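Long-range contacts in putative iron binding protein (Bordetella pertussis Tohama I, PDB 1Y9U), which binds ferric iron through tyrosine side chains and probably serves iron uptake as a periplasmic solute-binding protein: residues L147-M151 with T160-L164; G233-V237 with L295-T299. One frame throughout, in Å; residues are numbered along the deposited sequence.

Interaction 1 of 2, residues L147-M151 with T160-L164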
loop_
_atom_site.group_PDB
_atom_site.type_symbol
_atom_site.label_atom_id
_atom_site.label_comp_id
_atom_site.label_asym_id
_atom_site.label_seq_id
_atom_site.Cartn_x
_atom_site.Cartn_y
_atom_site.Cartn_z
ATOM N N LEU A 147 8.240 5.829 0.533
ATOM C CA LEU A 147 8.698 6.320 -0.772
ATOM C C LEU A 147 10.144 6.809 -0.654
ATOM O O LEU A 147 10.977 6.533 -1.504
ATOM C CB LEU A 147 7.772 7.444 -1.287
ATOM C CG LEU A 147 8.217 8.148 -2.578
ATOM C CD1 LEU A 147 8.275 7.200 -3.738
ATOM C CD2 LEU A 147 7.295 9.347 -2.889
ATOM N N VAL A 148 10.420 7.544 0.421
ATOM C CA VAL A 148 11.779 8.034 0.710
ATOM C C VAL A 148 12.755 6.871 0.877
ATOM O O VAL A 148 13.862 6.911 0.366
ATOM C CB VAL A 148 11.783 8.987 1.931
ATOM C CG1 VAL A 148 13.214 9.424 2.313
ATOM C CG2 VAL A 148 10.918 10.209 1.603
ATOM N N ALA A 149 12.335 5.823 1.570
ATOM C CA ALA A 149 13.185 4.639 1.759
ATOM C C ALA A 149 13.511 3.974 0.429
ATOM O O ALA A 149 14.653 3.601 0.164
ATOM C CB ALA A 149 12.529 3.650 2.719
ATOM N N ALA A 150 12.525 3.856 -0.448
ATOM C CA ALA A 150 12.770 3.289 -1.767
ATOM C C ALA A 150 13.718 4.181 -2.567
ATOM O O ALA A 150 14.569 3.704 -3.315
ATOM C CB ALA A 150 11.457 3.102 -2.512
ATOM N N MET A 151 13.574 5.498 -2.422
ATOM C CA MET A 151 14.456 6.428 -3.118
ATOM C C MET A 151 15.912 6.279 -2.635
ATOM O O MET A 151 16.828 6.341 -3.438
ATOM C CB MET A 151 13.981 7.881 -2.956
ATOM C CG MET A 151 14.730 8.867 -3.862
ATOM S SD MET A 151 14.038 10.538 -3.783
ATOM C CE MET A 151 12.551 10.350 -4.771
ATOM N N THR A 160 18.675 11.603 -2.303
ATOM C CA THR A 160 17.373 11.613 -1.634
ATOM C C THR A 160 17.208 12.863 -0.774
ATOM O O THR A 160 16.144 13.493 -0.763
ATOM C CB THR A 160 17.178 10.349 -0.807
ATOM O OG1 THR A 160 17.206 9.218 -1.679
ATOM C CG2 THR A 160 15.787 10.333 -0.144
ATOM N N GLU A 161 18.268 13.261 -0.080
ATOM C CA GLU A 161 18.223 14.474 0.712
ATOM C C GLU A 161 17.982 15.713 -0.156
ATOM O O GLU A 161 17.182 16.594 0.194
ATOM C CB GLU A 161 19.530 14.634 1.499
ATOM C CG GLU A 161 19.548 15.878 2.340
ATOM C CD GLU A 161 20.801 16.069 3.127
ATOM O OE1 GLU A 161 21.034 17.242 3.523
ATOM O OE2 GLU A 161 21.532 15.068 3.361
ATOM N N LYS A 162 18.658 15.771 -1.294
ATOM C CA LYS A 162 18.500 16.890 -2.208
ATOM C C LYS A 162 17.072 16.943 -2.737
ATOM O O LYS A 162 16.498 18.011 -2.832
ATOM C CB LYS A 162 19.509 16.786 -3.358
ATOM C CG LYS A 162 19.273 17.731 -4.524
ATOM C CD LYS A 162 20.513 17.832 -5.427
ATOM C CE LYS A 162 20.524 19.159 -6.118
ATOM N NZ LYS A 162 21.255 20.224 -5.357
ATOM N N TRP A 163 16.505 15.778 -3.066
ATOM C CA TRP A 163 15.105 15.700 -3.476
ATOM C C TRP A 163 14.185 16.230 -2.393
ATOM O O TRP A 163 13.321 17.050 -2.660
ATOM C CB TRP A 163 14.752 14.261 -3.821
ATOM C CG TRP A 163 13.363 14.082 -4.349
ATOM C CD1 TRP A 163 12.949 14.356 -5.600
ATOM C CD2 TRP A 163 12.211 13.628 -3.626
ATOM N NE1 TRP A 163 11.610 14.088 -5.732
ATOM C CE2 TRP A 163 11.134 13.619 -4.534
ATOM C CE3 TRP A 163 11.996 13.189 -2.316
ATOM C CZ2 TRP A 163 9.851 13.195 -4.173
ATOM C CZ3 TRP A 163 10.718 12.784 -1.952
ATOM C CH2 TRP A 163 9.671 12.785 -2.885
ATOM N N LEU A 164 14.366 15.768 -1.165
ATOM C CA LEU A 164 13.541 16.227 -0.053
ATOM C C LEU A 164 13.595 17.735 0.129
ATOM O O LEU A 164 12.568 18.378 0.333
ATOM C CB LEU A 164 13.921 15.527 1.253
ATOM C CG LEU A 164 13.449 14.072 1.365
ATOM C CD1 LEU A 164 14.174 13.383 2.499
ATOM C CD2 LEU A 164 11.914 14.019 1.535
#
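Met151 sets its terminal methyl over one face of the Trp163 indole, with the sulfur oblique to it, a Met-aromatic contact in a helical hairpin made by two successive helices, 142-155 and 157-170. Over these short segments the N-to-C directions of the axes are 140° apart, roughly antiparallel but splayed, and the axes come within 10.5 Å. The methyl carries the contact: Met151 CE stands 3.6 Å from the centroid of the five-membered ring of Trp163, close to the ring normal, in CH-pi geometry. Met151 SD is 3.6 Å from Trp163 CD2. An extended chain brings the sulfur across, and the bend at chi3 (-76°) turns CE over the indole. Nearer its root, the methionine slides past Thr160 in the reverse direction, with Met151 CG 3.3 Å from Thr160 OG1; that hydroxyl is hydrogen-bonded to Gly156 O in the tight turn between the helices. The indole nitrogen is satisfied by a hydrogen bond from Trp163 NE1 to Tyr122 O, while Leu195 of strand 193-197 packs against both Leu147 and Trp163. Leu147 crosses the indole at about a right angle and approaches its far benzene end obliquely. Val148 splits its two methyls between partners: CG1 packs on Thr160 CG2 at 3.7 Å, and CG2 meets Leu164 CD2 tip to tip at 3.9 Å.

Interaction 2 of 2, residues G233-V237 with L295-T299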
loop_
_atom_site.group_PDB
_atom_site.type_symbol
_atom_site.label_atom_id
_atom_site.label_comp_id
_atom_site.label_asym_id
_atom_site.label_seq_id
_atom_site.Cartn_x
_atom_site.Cartn_y
_atom_site.Cartn_z
ATOM N N GLY A 233 11.995 2.038 -15.597
ATOM C CA GLY A 233 11.705 2.267 -14.191
ATOM C C GLY A 233 10.250 2.028 -13.846
ATOM O O GLY A 233 9.385 1.998 -14.733
ATOM N N GLY A 234 9.990 1.863 -12.548
ATOM C CA GLY A 234 8.668 1.522 -12.079
ATOM C C GLY A 234 8.141 2.442 -10.999
ATOM O O GLY A 234 8.864 3.240 -10.406
ATOM N N THR A 235 6.850 2.295 -10.736
ATOM C CA THR A 235 6.119 3.079 -9.745
ATOM C C THR A 235 6.272 2.470 -8.367
ATOM O O THR A 235 6.260 1.249 -8.216
ATOM C CB THR A 235 4.639 3.112 -10.158
ATOM O OG1 THR A 235 4.502 3.799 -11.415
ATOM C CG2 THR A 235 3.776 3.851 -9.128
ATOM N N HIS A 236 6.415 3.326 -7.359
ATOM C CA HIS A 236 6.503 2.918 -5.983
ATOM C C HIS A 236 5.194 2.327 -5.498
ATOM O O HIS A 236 4.141 2.946 -5.622
ATOM C CB HIS A 236 6.837 4.119 -5.093
ATOM C CG HIS A 236 6.882 3.777 -3.639
ATOM N ND1 HIS A 236 5.903 4.104 -2.720
ATOM C CD2 HIS A 236 7.813 3.078 -2.959
ATOM C CE1 HIS A 236 6.254 3.631 -1.531
ATOM N NE2 HIS A 236 7.407 3.002 -1.656
ATOM N N VAL A 237 5.285 1.150 -4.893
ATOM C CA VAL A 237 4.153 0.530 -4.229
ATOM C C VAL A 237 4.499 0.099 -2.808
ATOM O O VAL A 237 5.602 -0.396 -2.521
ATOM C CB VAL A 237 3.566 -0.682 -5.013
ATOM C CG1 VAL A 237 3.220 -0.296 -6.438
ATOM C CG2 VAL A 237 4.477 -1.919 -4.964
ATOM N N LEU A 295 0.144 0.010 -15.312
ATOM C CA LEU A 295 0.989 0.085 -14.129
ATOM C C LEU A 295 2.281 -0.690 -14.365
ATOM O O LEU A 295 2.238 -1.866 -14.702
ATOM C CB LEU A 295 0.260 -0.495 -12.907
ATOM C CG LEU A 295 1.072 -0.630 -11.609
ATOM C CD1 LEU A 295 1.495 0.706 -11.059
ATOM C CD2 LEU A 295 0.284 -1.408 -10.559
ATOM N N LYS A 296 3.407 -0.017 -14.206
ATOM C CA LYS A 296 4.720 -0.639 -14.154
ATOM C C LYS A 296 5.132 -0.576 -12.694
ATOM O O LYS A 296 5.290 0.503 -12.127
ATOM C CB LYS A 296 5.726 0.110 -15.048
ATOM C CG LYS A 296 7.093 -0.530 -15.176
ATOM C CD LYS A 296 7.053 -1.934 -15.764
ATOM C CE LYS A 296 8.398 -2.356 -16.384
ATOM N NZ LYS A 296 8.845 -3.716 -15.915
ATOM N N VAL A 297 5.264 -1.735 -12.076
ATOM C CA VAL A 297 5.611 -1.824 -10.666
ATOM C C VAL A 297 7.123 -1.814 -10.507
ATOM O O VAL A 297 7.828 -2.522 -11.215
ATOM C CB VAL A 297 5.042 -3.114 -10.025
ATOM C CG1 VAL A 297 5.461 -3.239 -8.594
ATOM C CG2 VAL A 297 3.533 -3.172 -10.170
ATOM N N ASP A 298 7.623 -0.993 -9.585
ATOM C CA ASP A 298 9.041 -0.982 -9.258
ATOM C C ASP A 298 9.527 -2.409 -9.023
ATOM O O ASP A 298 8.918 -3.150 -8.253
ATOM C CB ASP A 298 9.221 -0.095 -8.030
ATOM C CG ASP A 298 10.647 0.227 -7.718
ATOM O OD1 ASP A 298 11.588 -0.283 -8.375
ATOM O OD2 ASP A 298 10.900 1.004 -6.775
ATOM N N THR A 299 10.631 -2.788 -9.681
ATOM C CA THR A 299 11.207 -4.122 -9.458
ATOM C C THR A 299 11.895 -4.283 -8.109
ATOM O O THR A 299 12.204 -5.399 -7.689
ATOM C CB THR A 299 12.192 -4.506 -10.561
ATOM O OG1 THR A 299 13.215 -3.504 -10.669
ATOM C CG2 THR A 299 11.512 -4.588 -11.925
HETATM O O HOH W 1 12.338 1.234 -10.504
HETATM O O HOH W 2 3.334 2.854 -13.721
#
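Thr235 OG1 is gripped twice: it is hydrogen-bonded to Pro225 O and takes a bond from a water that in turn accepts from Lys296 N, linking the two segments. Beside it runs the shortest direct bond of the contact, nearly straight, from Thr235 N to Lys296 O at 2.8 Å. The same residue receives a bond in return: Asp298 N reaches Thr235 O at 3.0 Å. Together the two backbone bonds form a single, isolated beta bridge that pairs Thr235 with Val297 just before strand 237-245. A second water fastens the other margin. It accepts from Gly234 N and donates to Asp298 OD1 (2.7 Å from the water), an oxygen also bonded to Leu300 N, so this carboxylate oxygen is gripped from two sources. Gly234, which has no side chain, packs backbone to backbone, its CA 3.5 Å from Lys296 O. Alongside, the aliphatic root of Lys296 lies against the preceding peptide, CG 3.4 Å from Gly233 O, before the chain bends at chi2 and its end departs from the contact. Val237 and Val297 cross at about a right angle, and Val237 CG2, between the backbone N and carbonyl carbon (chi1 -54° for CG1), meets Val297 CG1 at 4.0 Å. The joined loops touch both strand 100-112, where Val237 meets Asp106 and Val297 meets Leu104, and helix 142-155, where His236 packs on Ala146 and Asp298 on His154.

Overall arrangement
Along the chain the two contacts come in series. Interaction 1 closes first, across the short turn between helices 142-155 and 157-170, with eight residues between its segments. Interaction 2 then spans 57 residues, joining the loop that leads into strand 237-245 to the loop before helix 303-318. Neither nests within nor crosses the other, yet they meet: His236 packs against Leu147 and Ala150, with the contact centres about 16 Å apart. Helix 303-318, which follows interaction 2, packs against Val148 and Thr160 of interaction 1. The side chain of Tyr143, a known iron ligand of this protein though no iron is bound here, is about 7 Å from those of Leu147 and His236.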